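Local coordinates for PUA domain-containing protein (Archaeoglobus fulgidus DSM 4304, PDB 2Q07) that is of unproven function but belongs to the archaeosine synthase type 1 family and probably binds RNA in tRNA modification, at residues A[52-60]-A[156-166]; A[17-25]-A[99-110]. All coordinates share one frame; numbering follows the deposited sequence.

Contact 1: A[52-60]-A[156-166]; sequences LRSKVKVNV and LKQEIESKGKV
V56 packs on K157 and I160 where helices 47-55 and 150-160 end. Its CG2 lies 3.7 Å from K157 CG, and the two side chains run past each other in opposite directions. I160 CD1 meets the same methyl at 4.2 Å. The other branch, CG1, turns to L156 CD2, which also touches L52 CD2. V60 CG2 against I160 CG2 closes this apolar, buried part. L33 and V117 of the central sheet lie beneath L156, and L33 also meets V60.

The other half is polar and more open. N59 CG stands beside its backbone N (chi1 -76°), and the amide reaches the 162-166 loop. ND2 donates to G164 O at 2.5 Å, a distance so short that it is doubtful in detail. The donor sits well above the carbonyl plane. A bond from ND2 to S162 OG is less certain in position. K57 stretches out fully, and its NZ adds a weak bond to G164 O. One water ties K57 O, N59 N, I160 O and S162 OG together with four bonds. A second joins N59 OD1 to V166 N at 2.6 and 3.0 Å.

The arrangement is that of two helices lying on a sheet in an alpha/beta domain, consistent with its UDG-like family, with their outgoing loops tied by an asparagine and waters.

Contact 2: A[17-25]-A[99-110]; sequences FFERALECY and FVAGWLKRFIEK
The F18 ring lies flat on the five-membered ring of W103, with centroids 3.7 Å apart and planes at 6°. F18 CB sits over the six-membered ring, 3.5 Å from its centroid, so phenylalanine spans the whole indole. The opposite face of W103 has R106 NE over its rim. At the indole edge lie L22 CD2 and, in plane, F99 CE1. W103 CD1 lies over one face of the F99 ring, toward its rim.

F107 works by its edge. A21 and Y25 meet it there, and its CE1 meets F18 CD2 edge to edge. Its rim points at the Y25 face in a T-shaped pair, 5.5 Å between centroids and 85° between planes. F107 O in turn lies in plane at the Y25 edge, 3.5 Å from CE2.

L22 is a knob between W103, R106, F107 and K110. With CG anti to the backbone N, its CD1 comes to 3.6 Å from K110 CB. K110 bends at chi2 and chi4 to bring NZ to the end of helix 16-24. NZ donates to L22 O at 2.8 Å, in the carbonyl plane, and weakly to Y25 O. A water links NZ with E23 O. The lysine charge would probably suit the negative end of the helix dipole.

The two helix segments run nearly parallel, 14° apart, with axes 10.0 Å apart. F107 and Y25 both rest on I63 and P72 of strands 61-65 and 70-72, L69 touches F18, and helix 123-132 flanks 94-111 through V100, A101 and K105.

Overall arrangement
Both contacts belong to the alpha/beta domain at the start of this chain. Neither shares a helix with the other. Their centres are about 24 Å apart, and their nearest atoms about 8 Å. Contact 1 rests on strands 31-36 and 115-118, contact 2 on 61-65 and 70-72. In strand 61-65, E62 pairs with R53 of contact 1, while I63 and I65 meet contact 2, consistent with opposite faces of the sheet. Both are partly buried, contact 2 centred about 12 Å from the chain centre, contact 1 about 22 Å. Contact 1 has aliphatic packing and a water-linked loop. Contact 2 is aromatic, along two helices, and its main polar link is a lysine at a helix end.

Contact 1: A[52-60]-A[156-166]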
loop_
_atom_site.group_PDB
_atom_site.type_symbol
_atom_site.label_atom_id
_atom_site.label_comp_id
_atom_site.label_asym_id
_atom_site.label_seq_id
_atom_site.Cartn_x
_atom_site.Cartn_y
_atom_site.Cartn_z
ATOM N N LEU A 52 1.311 -18.327 11.315
ATOM C CA LEU A 52 0.872 -17.492 12.427
ATOM C C LEU A 52 -0.626 -17.204 12.372
ATOM O O LEU A 52 -1.352 -17.456 13.328
ATOM C CB LEU A 52 1.634 -16.168 12.412
ATOM C CG LEU A 52 2.729 -16.015 13.457
ATOM C CD1 LEU A 52 3.472 -14.697 13.242
ATOM C CD2 LEU A 52 2.098 -16.071 14.843
ATOM N N ARG A 53 -1.080 -16.672 11.244
ATOM C CA ARG A 53 -2.491 -16.346 11.077
ATOM C C ARG A 53 -3.363 -17.590 11.080
ATOM O O ARG A 53 -4.591 -17.510 11.168
ATOM C CB ARG A 53 -2.688 -15.549 9.789
ATOM C CG ARG A 53 -2.112 -14.153 9.904
ATOM C CD ARG A 53 -2.157 -13.386 8.603
ATOM N NE ARG A 53 -2.494 -11.990 8.857
ATOM C CZ ARG A 53 -3.739 -11.526 8.904
ATOM N NH1 ARG A 53 -4.755 -12.347 8.702
ATOM N NH2 ARG A 53 -3.969 -10.250 9.174
ATOM N N SER A 54 -2.717 -18.742 10.988
ATOM C CA SER A 54 -3.424 -20.012 10.997
ATOM C C SER A 54 -3.708 -20.446 12.441
ATOM O O SER A 54 -4.746 -21.055 12.737
ATOM C CB SER A 54 -2.582 -21.074 10.293
ATOM O OG SER A 54 -3.201 -22.339 10.386
ATOM N N LYS A 55 -2.787 -20.113 13.337
ATOM C CA LYS A 55 -2.912 -20.470 14.739
ATOM C C LYS A 55 -3.593 -19.411 15.603
ATOM O O LYS A 55 -3.966 -19.685 16.749
ATOM C CB LYS A 55 -1.533 -20.806 15.309
ATOM C CG LYS A 55 -1.039 -22.209 14.957
ATOM C CD LYS A 55 -0.986 -22.445 13.451
ATOM C CE LYS A 55 -0.533 -23.863 13.127
ATOM N NZ LYS A 55 0.809 -24.164 13.711
ATOM N N VAL A 56 -3.767 -18.211 15.061
ATOM C CA VAL A 56 -4.410 -17.133 15.801
ATOM C C VAL A 56 -5.151 -16.164 14.876
ATOM O O VAL A 56 -4.595 -15.682 13.884
ATOM C CB VAL A 56 -3.367 -16.356 16.649
ATOM C CG1 VAL A 56 -2.307 -15.760 15.753
ATOM C CG2 VAL A 56 -4.045 -15.286 17.460
ATOM N N LYS A 57 -6.412 -15.886 15.196
ATOM C CA LYS A 57 -7.197 -14.967 14.377
ATOM C C LYS A 57 -6.679 -13.557 14.619
ATOM O O LYS A 57 -6.731 -13.037 15.737
ATOM C CB LYS A 57 -8.681 -15.052 14.731
ATOM C CG LYS A 57 -9.578 -14.384 13.710
ATOM C CD LYS A 57 -11.050 -14.689 13.950
ATOM C CE LYS A 57 -11.904 -14.114 12.821
ATOM N NZ LYS A 57 -13.323 -14.569 12.902
ATOM N N VAL A 58 -6.171 -12.942 13.559
ATOM C CA VAL A 58 -5.608 -11.604 13.645
ATOM C C VAL A 58 -6.626 -10.528 13.261
ATOM O O VAL A 58 -6.960 -10.376 12.091
ATOM C CB VAL A 58 -4.361 -11.505 12.736
ATOM C CG1 VAL A 58 -3.783 -10.111 12.780
ATOM C CG2 VAL A 58 -3.323 -12.543 13.176
ATOM N N ASN A 59 -7.109 -9.790 14.258
ATOM C CA ASN A 59 -8.081 -8.722 14.030
ATOM C C ASN A 59 -7.577 -7.352 14.453
ATOM O O ASN A 59 -8.360 -6.480 14.832
ATOM C CB ASN A 59 -9.401 -9.005 14.749
ATOM C CG ASN A 59 -10.229 -10.056 14.049
ATOM O OD1 ASN A 59 -10.221 -10.149 12.825
ATOM N ND2 ASN A 59 -10.962 -10.844 14.822
ATOM N N VAL A 60 -6.265 -7.177 14.404
ATOM C CA VAL A 60 -5.665 -5.897 14.730
ATOM C C VAL A 60 -4.770 -5.540 13.555
ATOM O O VAL A 60 -4.484 -6.391 12.715
ATOM C CB VAL A 60 -4.837 -5.968 16.017
ATOM C CG1 VAL A 60 -5.742 -6.363 17.194
ATOM C CG2 VAL A 60 -3.693 -6.960 15.845
ATOM N N LEU A 156 0.774 -14.421 22.439
ATOM C CA LEU A 156 0.183 -13.551 21.436
ATOM C C LEU A 156 -1.338 -13.539 21.569
ATOM O O LEU A 156 -1.946 -12.479 21.602
ATOM C CB LEU A 156 0.589 -13.997 20.026
ATOM C CG LEU A 156 0.068 -13.083 18.907
ATOM C CD1 LEU A 156 0.489 -11.638 19.190
ATOM C CD2 LEU A 156 0.615 -13.547 17.568
ATOM N N LYS A 157 -1.952 -14.718 21.644
ATOM C CA LYS A 157 -3.403 -14.792 21.783
ATOM C C LYS A 157 -3.883 -14.002 22.999
ATOM O O LYS A 157 -4.919 -13.338 22.967
ATOM C CB LYS A 157 -3.857 -16.242 21.944
ATOM C CG LYS A 157 -3.720 -17.085 20.700
ATOM C CD LYS A 157 -4.186 -18.502 20.979
ATOM C CE LYS A 157 -4.049 -19.387 19.755
ATOM N NZ LYS A 157 -4.403 -20.786 20.089
ATOM N N GLN A 158 -3.114 -14.067 24.076
ATOM C CA GLN A 158 -3.513 -13.377 25.287
ATOM C C GLN A 158 -3.416 -11.865 25.208
ATOM O O GLN A 158 -3.911 -11.174 26.092
ATOM C CB GLN A 158 -2.737 -13.944 26.480
ATOM C CG GLN A 158 -3.370 -15.249 26.953
ATOM C CD GLN A 158 -2.555 -16.004 27.985
ATOM O OE1 GLN A 158 -1.941 -15.408 28.878
ATOM N NE2 GLN A 158 -2.563 -17.336 27.876
ATOM N N GLU A 159 -2.804 -11.357 24.139
ATOM C CA GLU A 159 -2.657 -9.915 23.930
ATOM C C GLU A 159 -3.570 -9.353 22.837
ATOM O O GLU A 159 -3.933 -8.187 22.892
ATOM C CB GLU A 159 -1.217 -9.551 23.539
ATOM C CG GLU A 159 -0.155 -9.736 24.612
ATOM C CD GLU A 159 -0.460 -8.984 25.889
ATOM O OE1 GLU A 159 -1.068 -7.893 25.825
ATOM O OE2 GLU A 159 -0.077 -9.482 26.964
ATOM N N ILE A 160 -3.933 -10.165 21.846
ATOM C CA ILE A 160 -4.753 -9.669 20.738
ATOM C C ILE A 160 -6.077 -10.390 20.489
ATOM O O ILE A 160 -6.748 -10.121 19.487
ATOM C CB ILE A 160 -3.956 -9.682 19.398
ATOM C CG1 ILE A 160 -3.676 -11.124 18.964
ATOM C CG2 ILE A 160 -2.646 -8.918 19.554
ATOM C CD1 ILE A 160 -3.078 -11.246 17.565
ATOM N N GLU A 161 -6.452 -11.301 21.384
ATOM C CA GLU A 161 -7.702 -12.049 21.240
ATOM C C GLU A 161 -8.846 -11.071 20.955
ATOM O O GLU A 161 -9.026 -10.103 21.685
ATOM C CB GLU A 161 -7.996 -12.823 22.531
ATOM C CG GLU A 161 -8.777 -14.114 22.328
ATOM C CD GLU A 161 -7.926 -15.219 21.722
ATOM O OE1 GLU A 161 -7.275 -14.961 20.682
ATOM O OE2 GLU A 161 -7.910 -16.343 22.281
ATOM N N SER A 162 -9.615 -11.320 19.897
ATOM C CA SER A 162 -10.723 -10.428 19.545
ATOM C C SER A 162 -12.005 -11.166 19.173
ATOM O O SER A 162 -11.970 -12.287 18.666
ATOM C CB SER A 162 -10.316 -9.509 18.394
ATOM O OG SER A 162 -10.025 -10.268 17.237
ATOM N N LYS A 163 -13.134 -10.500 19.400
ATOM C CA LYS A 163 -14.463 -11.058 19.156
ATOM C C LYS A 163 -14.846 -11.524 17.741
ATOM O O LYS A 163 -15.080 -12.715 17.530
ATOM C CB LYS A 163 -15.530 -10.076 19.669
ATOM C CG LYS A 163 -15.435 -9.754 21.168
ATOM C CD LYS A 163 -14.177 -8.946 21.500
ATOM C CE LYS A 163 -14.038 -8.672 22.996
ATOM N NZ LYS A 163 -13.818 -9.909 23.801
ATOM N N GLY A 164 -14.917 -10.608 16.778
ATOM C CA GLY A 164 -15.325 -11.001 15.434
ATOM C C GLY A 164 -14.254 -11.160 14.369
ATOM O O GLY A 164 -13.277 -11.878 14.563
ATOM N N LYS A 165 -14.452 -10.502 13.229
ATOM C CA LYS A 165 -13.492 -10.573 12.133
ATOM C C LYS A 165 -13.353 -9.250 11.379
ATOM O O LYS A 165 -14.156 -8.327 11.550
ATOM C CB LYS A 165 -13.884 -11.681 11.156
ATOM C CG LYS A 165 -15.298 -11.564 10.641
ATOM C CD LYS A 165 -15.562 -12.551 9.523
ATOM C CE LYS A 165 -17.038 -12.568 9.170
ATOM N NZ LYS A 165 -17.853 -13.050 10.327
ATOM N N VAL A 166 -12.328 -9.174 10.535
ATOM C CA VAL A 166 -12.053 -7.976 9.746
ATOM C C VAL A 166 -11.775 -8.370 8.297
ATOM O O VAL A 166 -11.239 -9.442 8.032
ATOM C CB VAL A 166 -10.804 -7.232 10.288
ATOM C CG1 VAL A 166 -10.519 -6.001 9.441
ATOM C CG2 VAL A 166 -11.013 -6.841 11.738
HETATM O O HOH W 1 -7.094 -10.427 16.797
HETATM O O HOH W 2 -10.618 -11.678 10.703
#

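Contact 2: A[17-25]-A[99-110]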
loop_
_atom_site.group_PDB
_atom_site.type_symbol
_atom_site.label_atom_id
_atom_site.label_comp_id
_atom_site.label_asym_id
_atom_site.label_seq_id
_atom_site.Cartn_x
_atom_site.Cartn_y
_atom_site.Cartn_z
ATOM N N PHE A 17 7.820 6.610 -0.724
ATOM C CA PHE A 17 6.949 5.557 -0.227
ATOM C C PHE A 17 6.584 5.826 1.231
ATOM O O PHE A 17 5.412 5.805 1.606
ATOM C CB PHE A 17 7.652 4.203 -0.329
ATOM C CG PHE A 17 6.905 3.085 0.343
ATOM C CD1 PHE A 17 5.710 2.604 -0.194
ATOM C CD2 PHE A 17 7.367 2.547 1.541
ATOM C CE1 PHE A 17 4.986 1.609 0.455
ATOM C CE2 PHE A 17 6.648 1.547 2.203
ATOM C CZ PHE A 17 5.457 1.079 1.660
ATOM N N PHE A 18 7.607 6.070 2.046
ATOM C CA PHE A 18 7.427 6.335 3.467
ATOM C C PHE A 18 6.484 7.488 3.752
ATOM O O PHE A 18 5.552 7.362 4.551
ATOM C CB PHE A 18 8.777 6.634 4.118
ATOM C CG PHE A 18 9.498 5.415 4.605
ATOM C CD1 PHE A 18 10.867 5.286 4.421
ATOM C CD2 PHE A 18 8.809 4.398 5.269
ATOM C CE1 PHE A 18 11.549 4.167 4.888
ATOM C CE2 PHE A 18 9.482 3.276 5.741
ATOM C CZ PHE A 18 10.857 3.161 5.549
ATOM N N GLU A 19 6.724 8.608 3.090
ATOM C CA GLU A 19 5.916 9.794 3.301
ATOM C C GLU A 19 4.486 9.674 2.805
ATOM O O GLU A 19 3.555 10.119 3.476
ATOM C CB GLU A 19 6.608 11.006 2.669
ATOM C CG GLU A 19 7.835 11.462 3.470
ATOM C CD GLU A 19 8.498 12.710 2.912
ATOM O OE1 GLU A 19 9.225 13.383 3.678
ATOM O OE2 GLU A 19 8.307 13.017 1.715
ATOM N N ARG A 20 4.308 9.061 1.641
ATOM C CA ARG A 20 2.979 8.905 1.073
ATOM C C ARG A 20 2.166 7.870 1.838
ATOM O O ARG A 20 0.969 8.058 2.068
ATOM C CB ARG A 20 3.080 8.520 -0.403
ATOM C CG ARG A 20 1.748 8.327 -1.094
ATOM C CD ARG A 20 0.874 9.551 -0.971
ATOM N NE ARG A 20 -0.362 9.392 -1.723
ATOM C CZ ARG A 20 -1.296 10.329 -1.830
ATOM N NH1 ARG A 20 -1.139 11.501 -1.227
ATOM N NH2 ARG A 20 -2.387 10.099 -2.549
ATOM N N ALA A 21 2.811 6.776 2.230
ATOM C CA ALA A 21 2.107 5.739 2.972
ATOM C C ALA A 21 1.685 6.295 4.325
ATOM O O ALA A 21 0.596 6.011 4.810
ATOM C CB ALA A 21 3.002 4.503 3.147
ATOM N N LEU A 22 2.542 7.115 4.919
ATOM C CA LEU A 22 2.248 7.703 6.216
ATOM C C LEU A 22 1.035 8.624 6.176
ATOM O O LEU A 22 0.257 8.660 7.118
ATOM C CB LEU A 22 3.466 8.474 6.743
ATOM C CG LEU A 22 3.382 9.027 8.170
ATOM C CD1 LEU A 22 3.336 7.897 9.188
ATOM C CD2 LEU A 22 4.595 9.912 8.423
ATOM N N GLU A 23 0.855 9.377 5.098
ATOM C CA GLU A 23 -0.306 10.260 5.064
ATOM C C GLU A 23 -1.591 9.536 4.666
ATOM O O GLU A 23 -2.686 10.027 4.930
ATOM C CB GLU A 23 -0.055 11.482 4.158
ATOM C CG GLU A 23 0.186 11.212 2.694
ATOM C CD GLU A 23 0.395 12.504 1.897
ATOM O OE1 GLU A 23 -0.522 13.356 1.878
ATOM O OE2 GLU A 23 1.477 12.672 1.290
ATOM N N CYS A 24 -1.459 8.353 4.072
ATOM C CA CYS A 24 -2.627 7.580 3.648
ATOM C C CYS A 24 -3.004 6.468 4.631
ATOM O O CYS A 24 -4.048 5.832 4.483
ATOM C CB CYS A 24 -2.378 6.967 2.263
ATOM S SG CYS A 24 -1.987 8.185 0.970
ATOM N N TYR A 25 -2.156 6.253 5.631
ATOM C CA TYR A 25 -2.353 5.199 6.626
ATOM C C TYR A 25 -3.559 5.399 7.538
ATOM O O TYR A 25 -3.605 6.350 8.309
ATOM C CB TYR A 25 -1.082 5.077 7.470
ATOM C CG TYR A 25 -1.036 3.890 8.400
ATOM C CD1 TYR A 25 -1.557 2.650 8.015
ATOM C CD2 TYR A 25 -0.433 3.992 9.650
ATOM C CE1 TYR A 25 -1.477 1.541 8.860
ATOM C CE2 TYR A 25 -0.347 2.896 10.500
ATOM C CZ TYR A 25 -0.869 1.674 10.102
ATOM O OH TYR A 25 -0.783 0.590 10.943
ATOM N N PHE A 99 17.522 4.209 11.905
ATOM C CA PHE A 99 16.704 4.576 10.755
ATOM C C PHE A 99 15.357 3.857 10.741
ATOM O O PHE A 99 14.324 4.483 10.511
ATOM C CB PHE A 99 17.439 4.268 9.446
ATOM C CG PHE A 99 16.687 4.699 8.214
ATOM C CD1 PHE A 99 16.685 6.035 7.810
ATOM C CD2 PHE A 99 15.976 3.775 7.459
ATOM C CE1 PHE A 99 15.986 6.440 6.668
ATOM C CE2 PHE A 99 15.274 4.170 6.318
ATOM C CZ PHE A 99 15.280 5.508 5.920
ATOM N N VAL A 100 15.360 2.546 10.972
ATOM C CA VAL A 100 14.102 1.802 10.964
ATOM C C VAL A 100 13.189 2.213 12.130
ATOM O O VAL A 100 11.974 2.306 11.969
ATOM C CB VAL A 100 14.333 0.272 11.010
ATOM C CG1 VAL A 100 12.999 -0.444 10.982
ATOM C CG2 VAL A 100 15.164 -0.172 9.820
ATOM N N ALA A 101 13.777 2.463 13.295
ATOM C CA ALA A 101 13.008 2.887 14.463
ATOM C C ALA A 101 12.310 4.220 14.174
ATOM O O ALA A 101 11.155 4.416 14.531
ATOM C CB ALA A 101 13.936 3.035 15.671
ATOM N N GLY A 102 13.033 5.135 13.531
ATOM C CA GLY A 102 12.480 6.439 13.203
ATOM C C GLY A 102 11.183 6.334 12.421
ATOM O O GLY A 102 10.186 6.964 12.784
ATOM N N TRP A 103 11.190 5.534 11.355
ATOM C CA TRP A 103 9.991 5.357 10.545
ATOM C C TRP A 103 8.904 4.543 11.232
ATOM O O TRP A 103 7.720 4.891 11.152
ATOM C CB TRP A 103 10.350 4.742 9.188
ATOM C CG TRP A 103 10.927 5.781 8.267
ATOM C CD1 TRP A 103 12.218 5.876 7.835
ATOM C CD2 TRP A 103 10.247 6.935 7.757
ATOM N NE1 TRP A 103 12.386 7.028 7.094
ATOM C CE2 TRP A 103 11.191 7.693 7.029
ATOM C CE3 TRP A 103 8.928 7.404 7.848
ATOM C CZ2 TRP A 103 10.859 8.902 6.392
ATOM C CZ3 TRP A 103 8.597 8.604 7.217
ATOM C CH2 TRP A 103 9.565 9.339 6.497
ATOM N N LEU A 104 9.298 3.476 11.925
ATOM C CA LEU A 104 8.323 2.649 12.625
ATOM C C LEU A 104 7.535 3.501 13.620
ATOM O O LEU A 104 6.306 3.364 13.732
ATOM C CB LEU A 104 9.011 1.498 13.370
ATOM C CG LEU A 104 8.084 0.679 14.287
ATOM C CD1 LEU A 104 6.985 -0.003 13.463
ATOM C CD2 LEU A 104 8.895 -0.371 15.050
ATOM N N LYS A 105 8.248 4.372 14.337
ATOM C CA LYS A 105 7.624 5.259 15.312
ATOM C C LYS A 105 6.565 6.136 14.657
ATOM O O LYS A 105 5.499 6.362 15.228
ATOM C CB LYS A 105 8.653 6.171 15.991
ATOM C CG LYS A 105 7.992 7.080 17.032
ATOM C CD LYS A 105 8.968 7.769 17.970
ATOM C CE LYS A 105 9.587 9.001 17.351
ATOM N NZ LYS A 105 10.305 9.801 18.384
ATOM N N ARG A 106 6.877 6.641 13.465
ATOM C CA ARG A 106 5.949 7.492 12.728
ATOM C C ARG A 106 4.633 6.805 12.432
ATOM O O ARG A 106 3.575 7.399 12.596
ATOM C CB ARG A 106 6.592 7.956 11.426
ATOM C CG ARG A 106 7.868 8.713 11.677
ATOM C CD ARG A 106 8.227 9.606 10.524
ATOM N NE ARG A 106 9.477 10.305 10.788
ATOM C CZ ARG A 106 9.935 11.307 10.050
ATOM N NH1 ARG A 106 9.239 11.730 9.001
ATOM N NH2 ARG A 106 11.092 11.879 10.360
ATOM N N PHE A 107 4.694 5.549 12.000
ATOM C CA PHE A 107 3.477 4.798 11.704
ATOM C C PHE A 107 2.679 4.488 12.973
ATOM O O PHE A 107 1.454 4.535 12.972
ATOM C CB PHE A 107 3.816 3.497 10.975
ATOM C CG PHE A 107 4.105 3.683 9.509
ATOM C CD1 PHE A 107 5.380 3.455 9.003
ATOM C CD2 PHE A 107 3.097 4.060 8.632
ATOM C CE1 PHE A 107 5.644 3.595 7.646
ATOM C CE2 PHE A 107 3.350 4.205 7.265
ATOM C CZ PHE A 107 4.623 3.972 6.772
ATOM N N ILE A 108 3.380 4.167 14.052
ATOM C CA ILE A 108 2.725 3.867 15.317
ATOM C C ILE A 108 2.011 5.120 15.836
ATOM O O ILE A 108 0.861 5.057 16.266
ATOM C CB ILE A 108 3.749 3.410 16.373
ATOM C CG1 ILE A 108 4.223 1.993 16.057
ATOM C CG2 ILE A 108 3.136 3.490 17.788
ATOM C CD1 ILE A 108 5.320 1.517 17.015
ATOM N N GLU A 109 2.695 6.257 15.791
ATOM C CA GLU A 109 2.099 7.499 16.273
ATOM C C GLU A 109 1.000 8.030 15.341
ATOM O O GLU A 109 -0.005 8.564 15.797
ATOM C CB GLU A 109 3.208 8.533 16.525
ATOM C CG GLU A 109 4.068 8.128 17.738
ATOM C CD GLU A 109 5.054 9.191 18.213
ATOM O OE1 GLU A 109 5.210 9.319 19.449
ATOM O OE2 GLU A 109 5.676 9.887 17.372
ATOM N N LYS A 110 1.181 7.858 14.036
ATOM C CA LYS A 110 0.168 8.291 13.076
ATOM C C LYS A 110 -1.078 7.426 13.263
ATOM O O LYS A 110 -2.205 7.906 13.171
ATOM C CB LYS A 110 0.678 8.134 11.635
ATOM C CG LYS A 110 -0.422 8.281 10.571
ATOM C CD LYS A 110 -0.997 9.693 10.554
ATOM C CE LYS A 110 -2.289 9.782 9.727
ATOM N NZ LYS A 110 -2.102 9.479 8.276
HETATM O O HOH W 3 -2.434 11.916 6.849
#